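Local coordinates for iron Super-Oxide Dismutase (Plasmodium knowlesi, PDB 2AWP), which probably catalyses, with an iron cofactor, the dismutation of superoxide to hydrogen peroxide and dioxygen, so removing a toxic radical from the cell, at residues A[121-126]-A[156-161]; A[70-75]-A[142-147]. All blocks are in the same frame, centred on the assembly; numbering follows the deposited sequence.

Interaction 1 (A[121-126]-A[156-161]); sequences SGWGWL and TCDIWE
W123 faces D158 across a pair of antiparallel strands in the C-terminal domain of an iron superoxide dismutase, where D158 is by similarity a ligand of the iron. The two form a non-hydrogen-bonded pair, as do W125 and T156, and all four side chains lie on one face of the sheet. Between them, G124 and C157 make the hydrogen-bonded pair: G124 N reaches C157 O at 2.9 Å, and C157 N returns to G124 O. T156 OG1 donates a second bond to G124 O at 2.9 Å, arriving above the carbonyl plane. This hydroxyl is turned anti to its own N (chi1 -165°), which also sets it over one face of the W125 indole, with T156 CB 3.3 Å from W125 CZ3. The D158 carboxylate stacks on one face of W123, the two planes only 11° apart, and D158 CB comes to 3.4 Å from W123 CZ3. Past the strand end, I159 N donates to G122 O at 3.0 Å, and D158 OD1 accepts from W160 N, an Asx turn. Beyond it, the five-membered ring of W160 receives S121 CB over its face. S121 OG hydrogen-bonds to S121 OG of the second subunit, and a water links the first S121 OG to E161 N of its own chain. W123 NE1 and W160 NE1, 3.6 Å apart, donate elsewhere, the first probably to Q70, the second to D141. With OD1 accepting from W160 N, though from above the carboxylate plane, and the group lying along an indole, rotation of D158 is probably restricted, consistent with a ligand presented to iron in a fixed orientation.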
loop_
_atom_site.group_PDB
_atom_site.type_symbol
_atom_site.label_atom_id
_atom_site.label_comp_id
_atom_site.label_asym_id
_atom_site.label_seq_id
_atom_site.Cartn_x
_atom_site.Cartn_y
_atom_site.Cartn_z
ATOM N N SER A 121 2.019 1.633 1.770
ATOM C CA SER A 121 0.973 2.657 1.609
ATOM C C SER A 121 1.206 3.802 2.588
ATOM O O SER A 121 1.516 3.540 3.749
ATOM C CB SER A 121 -0.417 2.024 1.876
ATOM O OG SER A 121 -0.695 1.028 0.871
ATOM N N GLY A 122 1.029 5.057 2.155
ATOM C CA GLY A 122 1.273 6.180 3.083
ATOM C C GLY A 122 1.159 7.567 2.477
ATOM O O GLY A 122 0.639 7.732 1.382
ATOM N N TRP A 123 1.707 8.561 3.172
ATOM C CA TRP A 123 1.394 9.978 2.918
ATOM C C TRP A 123 2.601 10.754 3.335
ATOM O O TRP A 123 3.170 10.436 4.376
ATOM C CB TRP A 123 0.216 10.465 3.812
ATOM C CG TRP A 123 -1.147 9.795 3.503
ATOM C CD1 TRP A 123 -1.654 8.652 4.063
ATOM C CD2 TRP A 123 -2.146 10.263 2.578
ATOM N NE1 TRP A 123 -2.903 8.376 3.540
ATOM C CE2 TRP A 123 -3.218 9.337 2.613
ATOM C CE3 TRP A 123 -2.249 11.381 1.749
ATOM C CZ2 TRP A 123 -4.345 9.495 1.855
ATOM C CZ3 TRP A 123 -3.392 11.521 0.949
ATOM C CH2 TRP A 123 -4.411 10.598 1.011
ATOM N N GLY A 124 2.991 11.741 2.533
ATOM C CA GLY A 124 4.005 12.719 2.948
ATOM C C GLY A 124 3.297 14.006 3.361
ATOM O O GLY A 124 2.282 14.378 2.767
ATOM N N TRP A 125 3.808 14.684 4.388
ATOM C CA TRP A 125 3.154 15.893 4.889
ATOM C C TRP A 125 4.135 17.066 5.026
ATOM O O TRP A 125 5.296 16.873 5.366
ATOM C CB TRP A 125 2.529 15.640 6.268
ATOM C CG TRP A 125 1.576 14.519 6.306
ATOM C CD1 TRP A 125 1.875 13.198 6.509
ATOM C CD2 TRP A 125 0.160 14.595 6.125
ATOM N NE1 TRP A 125 0.739 12.458 6.472
ATOM C CE2 TRP A 125 -0.336 13.283 6.242
ATOM C CE3 TRP A 125 -0.744 15.651 5.907
ATOM C CZ2 TRP A 125 -1.705 12.978 6.135
ATOM C CZ3 TRP A 125 -2.125 15.344 5.783
ATOM C CH2 TRP A 125 -2.581 14.018 5.905
ATOM N N LEU A 126 3.646 18.275 4.733
ATOM C CA LEU A 126 4.259 19.469 5.261
ATOM C C LEU A 126 3.391 19.828 6.451
ATOM O O LEU A 126 2.157 19.886 6.323
ATOM C CB LEU A 126 4.277 20.620 4.244
ATOM C CG LEU A 126 4.821 21.947 4.797
ATOM C CD1 LEU A 126 6.286 21.818 5.206
ATOM C CD2 LEU A 126 4.600 23.052 3.743
ATOM N N THR A 156 -0.519 17.862 1.883
ATOM C CA THR A 156 -0.176 16.429 1.823
ATOM C C THR A 156 -0.075 15.938 0.384
ATOM O O THR A 156 -0.627 16.570 -0.554
ATOM C CB THR A 156 -1.179 15.542 2.600
ATOM O OG1 THR A 156 -0.621 14.235 2.800
ATOM C CG2 THR A 156 -2.511 15.425 1.861
ATOM N N CYS A 157 0.659 14.823 0.243
ATOM C CA CYS A 157 0.821 14.079 -1.002
ATOM C C CYS A 157 0.657 12.587 -0.702
ATOM O O CYS A 157 1.344 11.999 0.147
ATOM C CB CYS A 157 2.170 14.364 -1.707
ATOM S SG CYS A 157 2.292 13.514 -3.360
ATOM N N ASP A 158 -0.299 11.989 -1.394
ATOM C CA ASP A 158 -0.608 10.581 -1.259
ATOM C C ASP A 158 0.392 9.788 -2.039
ATOM O O ASP A 158 0.626 10.068 -3.228
ATOM C CB ASP A 158 -1.958 10.380 -1.909
ATOM C CG ASP A 158 -2.552 9.037 -1.659
ATOM O OD1 ASP A 158 -2.011 8.160 -0.967
ATOM O OD2 ASP A 158 -3.620 8.877 -2.217
ATOM N N ILE A 159 0.995 8.796 -1.387
ATOM C CA ILE A 159 1.851 7.885 -2.134
ATOM C C ILE A 159 1.378 6.437 -2.099
ATOM O O ILE A 159 2.109 5.564 -2.548
ATOM C CB ILE A 159 3.372 8.026 -1.802
ATOM C CG1 ILE A 159 3.666 7.949 -0.298
ATOM C CG2 ILE A 159 3.934 9.323 -2.443
ATOM C CD1 ILE A 159 3.654 6.549 0.205
ATOM N N TRP A 160 0.147 6.180 -1.628
ATOM C CA TRP A 160 -0.479 4.866 -1.930
ATOM C C TRP A 160 -0.325 4.615 -3.438
ATOM O O TRP A 160 -0.434 5.554 -4.241
ATOM C CB TRP A 160 -1.958 4.821 -1.590
ATOM C CG TRP A 160 -2.333 4.691 -0.104
ATOM C CD1 TRP A 160 -1.986 5.533 0.914
ATOM C CD2 TRP A 160 -3.198 3.706 0.477
ATOM N NE1 TRP A 160 -2.551 5.112 2.094
ATOM C CE2 TRP A 160 -3.305 3.999 1.853
ATOM C CE3 TRP A 160 -3.836 2.563 -0.021
ATOM C CZ2 TRP A 160 -4.028 3.189 2.739
ATOM C CZ3 TRP A 160 -4.564 1.776 0.843
ATOM C CH2 TRP A 160 -4.693 2.106 2.204
ATOM N N GLU A 161 -0.100 3.352 -3.822
ATOM C CA GLU A 161 0.061 2.990 -5.246
ATOM C C GLU A 161 -1.067 3.399 -6.193
ATOM O O GLU A 161 -0.783 3.794 -7.327
ATOM C CB GLU A 161 0.442 1.525 -5.427
ATOM C CG GLU A 161 1.803 1.203 -4.752
ATOM C CD GLU A 161 2.235 -0.241 -4.855
ATOM O OE1 GLU A 161 1.382 -1.145 -4.653
ATOM O OE2 GLU A 161 3.443 -0.463 -5.157
HETATM O O HOH W 1 -0.815 1.283 -1.865
#

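Interaction 2 (A[70-75]-A[142-147]); sequences QIWNHS and AGNPIK
N73 and N144 join their side-chain amides across the contact: N144 ND2 donates to N73 OD1 at 2.8 Å, with the two amide planes 82° apart. The other end of the N73 amide works as a donor twice over. N73 ND2 meets A142 O at 3.0 Å, coming from above that carbonyl plane, and also reaches Q70 OE1, three residues back on its own helix, at 3.2 Å. Both acceptors lie close to the N73 amide plane; the backbone carbonyl of A142, which can only accept, identifies the nitrogen end, and the other two bonds agree with it. Beside them the Q70 chain, bent at chi2 (-68°), runs against A142, with Q70 CG 3.7 Å from A142 CB. At the other end of the contact I146 CD1 packs against the six-membered part of the W72 indole, 3.4 Å from W72 CZ2.

The next shell positions these groups. N144 is the N-cap of the short helix 145-148: its OD1 accepts from K147 N at 3.1 Å in a nearly straight bond, and from I146 N weakly. One amide thus caps a helix with its oxygen and grips N73 with its nitrogen. On helix 62-79, H74 ND1 donates to Q70 O at 2.6 Å while H74 N reaches that same oxygen from the opposite face; H74 is an iron ligand by similarity, and the ND1 bond, in the plane of the imidazole, helps to set its rotation.

Further out, W72 stacks on F76 and packs against helix 53-59, and Q70 NE2 bonds Y35 of helix 21-43. N73 and N144 both touch W125 of strand 122-129, so the contact joins the alpha-hairpin domain to the sheet of the C-terminal domain.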
loop_
_atom_site.group_PDB
_atom_site.type_symbol
_atom_site.label_atom_id
_atom_site.label_comp_id
_atom_site.label_asym_id
_atom_site.label_seq_id
_atom_site.Cartn_x
_atom_site.Cartn_y
_atom_site.Cartn_z
ATOM N N GLN A 70 -8.793 8.190 6.173
ATOM C CA GLN A 70 -8.673 8.261 4.725
ATOM C C GLN A 70 -9.595 9.293 4.073
ATOM O O GLN A 70 -9.187 9.968 3.118
ATOM C CB GLN A 70 -8.828 6.895 4.063
ATOM C CG GLN A 70 -7.639 5.959 4.298
ATOM C CD GLN A 70 -6.378 6.389 3.626
ATOM O OE1 GLN A 70 -5.665 7.251 4.131
ATOM N NE2 GLN A 70 -6.055 5.750 2.480
ATOM N N ILE A 71 -10.846 9.394 4.531
ATOM C CA ILE A 71 -11.718 10.432 3.961
ATOM C C ILE A 71 -11.049 11.804 4.153
ATOM O O ILE A 71 -11.003 12.601 3.228
ATOM C CB ILE A 71 -13.090 10.494 4.612
ATOM C CG1 ILE A 71 -13.877 9.191 4.369
ATOM C CG2 ILE A 71 -13.902 11.713 4.049
ATOM C CD1 ILE A 71 -14.896 8.931 5.469
ATOM N N TRP A 72 -10.591 12.079 5.372
ATOM C CA TRP A 72 -10.031 13.391 5.715
ATOM C C TRP A 72 -8.730 13.634 4.925
ATOM O O TRP A 72 -8.516 14.720 4.314
ATOM C CB TRP A 72 -9.795 13.485 7.230
ATOM C CG TRP A 72 -9.418 14.904 7.687
ATOM C CD1 TRP A 72 -10.260 15.850 8.205
ATOM C CD2 TRP A 72 -8.119 15.514 7.610
ATOM N NE1 TRP A 72 -9.562 17.026 8.451
ATOM C CE2 TRP A 72 -8.246 16.838 8.104
ATOM C CE3 TRP A 72 -6.853 15.066 7.178
ATOM C CZ2 TRP A 72 -7.149 17.725 8.175
ATOM C CZ3 TRP A 72 -5.762 15.948 7.248
ATOM C CH2 TRP A 72 -5.924 17.267 7.730
ATOM N N ASN A 73 -7.869 12.626 4.914
ATOM C CA ASN A 73 -6.562 12.727 4.204
ATOM C C ASN A 73 -6.785 13.009 2.725
ATOM O O ASN A 73 -6.031 13.743 2.099
ATOM C CB ASN A 73 -5.809 11.396 4.302
ATOM C CG ASN A 73 -5.356 11.052 5.705
ATOM O OD1 ASN A 73 -5.284 11.907 6.584
ATOM N ND2 ASN A 73 -5.036 9.778 5.919
ATOM N N HIS A 74 -7.786 12.355 2.129
ATOM C CA HIS A 74 -8.005 12.544 0.686
ATOM C C HIS A 74 -8.546 13.915 0.369
ATOM O O HIS A 74 -8.150 14.539 -0.603
ATOM C CB HIS A 74 -8.921 11.450 0.118
ATOM C CG HIS A 74 -8.215 10.164 -0.098
ATOM N ND1 HIS A 74 -8.004 9.252 0.918
ATOM C CD2 HIS A 74 -7.586 9.674 -1.190
ATOM C CE1 HIS A 74 -7.306 8.235 0.444
ATOM N NE2 HIS A 74 -7.044 8.472 -0.827
ATOM N N SER A 75 -9.470 14.390 1.191
ATOM C CA SER A 75 -9.971 15.741 0.992
ATOM C C SER A 75 -8.866 16.795 1.092
ATOM O O SER A 75 -8.808 17.719 0.282
ATOM C CB SER A 75 -11.114 16.025 1.945
ATOM O OG SER A 75 -12.252 15.327 1.484
ATOM N N ALA A 142 -3.377 5.010 6.801
ATOM C CA ALA A 142 -4.360 6.101 7.014
ATOM C C ALA A 142 -3.895 7.140 8.047
ATOM O O ALA A 142 -4.630 8.093 8.382
ATOM C CB ALA A 142 -5.696 5.535 7.434
ATOM N N GLY A 143 -2.688 6.954 8.555
ATOM C CA GLY A 143 -2.188 7.811 9.627
ATOM C C GLY A 143 -2.064 9.263 9.221
ATOM O O GLY A 143 -1.806 9.572 8.062
ATOM N N ASN A 144 -2.257 10.166 10.178
ATOM C CA ASN A 144 -1.943 11.569 9.898
ATOM C C ASN A 144 -1.452 12.327 11.134
ATOM O O ASN A 144 -1.592 11.838 12.272
ATOM C CB ASN A 144 -3.095 12.277 9.169
ATOM C CG ASN A 144 -4.362 12.387 10.016
ATOM O OD1 ASN A 144 -4.322 12.807 11.184
ATOM N ND2 ASN A 144 -5.489 12.043 9.418
ATOM N N PRO A 145 -0.829 13.482 10.917
ATOM C CA PRO A 145 -0.290 14.265 12.047
ATOM C C PRO A 145 -1.313 14.759 13.114
ATOM O O PRO A 145 -0.918 15.039 14.229
ATOM C CB PRO A 145 0.420 15.451 11.351
ATOM C CG PRO A 145 0.737 14.911 9.936
ATOM C CD PRO A 145 -0.510 14.105 9.618
ATOM N N ILE A 146 -2.591 14.912 12.761
ATOM C CA ILE A 146 -3.618 15.302 13.739
ATOM C C ILE A 146 -3.817 14.179 14.753
ATOM O O ILE A 146 -3.776 14.414 15.975
ATOM C CB ILE A 146 -4.945 15.699 13.061
ATOM C CG1 ILE A 146 -4.733 16.955 12.202
ATOM C CG2 ILE A 146 -6.076 15.931 14.107
ATOM C CD1 ILE A 146 -5.920 17.320 11.338
ATOM N N LYS A 147 -4.008 12.957 14.249
ATOM C CA LYS A 147 -4.092 11.786 15.104
ATOM C C LYS A 147 -2.824 11.634 15.911
ATOM O O LYS A 147 -2.894 11.464 17.121
ATOM C CB LYS A 147 -4.384 10.507 14.305
ATOM C CG LYS A 147 -4.591 9.283 15.163
ATOM C CD LYS A 147 -5.756 9.484 16.116
ATOM C CE LYS A 147 -6.031 8.280 16.971
ATOM N NZ LYS A 147 -7.478 7.898 16.846
#

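How the interactions relate
The centres of interactions 1 and 2 lie about 10 Å apart, and the two meet directly. Q70 is the polar joint: W123 NE1 probably donates to Q70 OE1 at 3.0 Å, while Q70 NE2 packs 3.3 Å from W160 CZ2. Apolar contacts run alongside, W123 CZ2 on N73 CB and W125 CZ2 on N144 CB, each at 3.4 Å. Of the iron ligands inferred by similarity, D158 belongs to interaction 1 and H74 to interaction 2; W123 lies against both, meeting H74 edge-to-face. H27 and H162 would complete the set. Ligands from both domains are thereby linked through one indole, and both contacts extend to the second subunit.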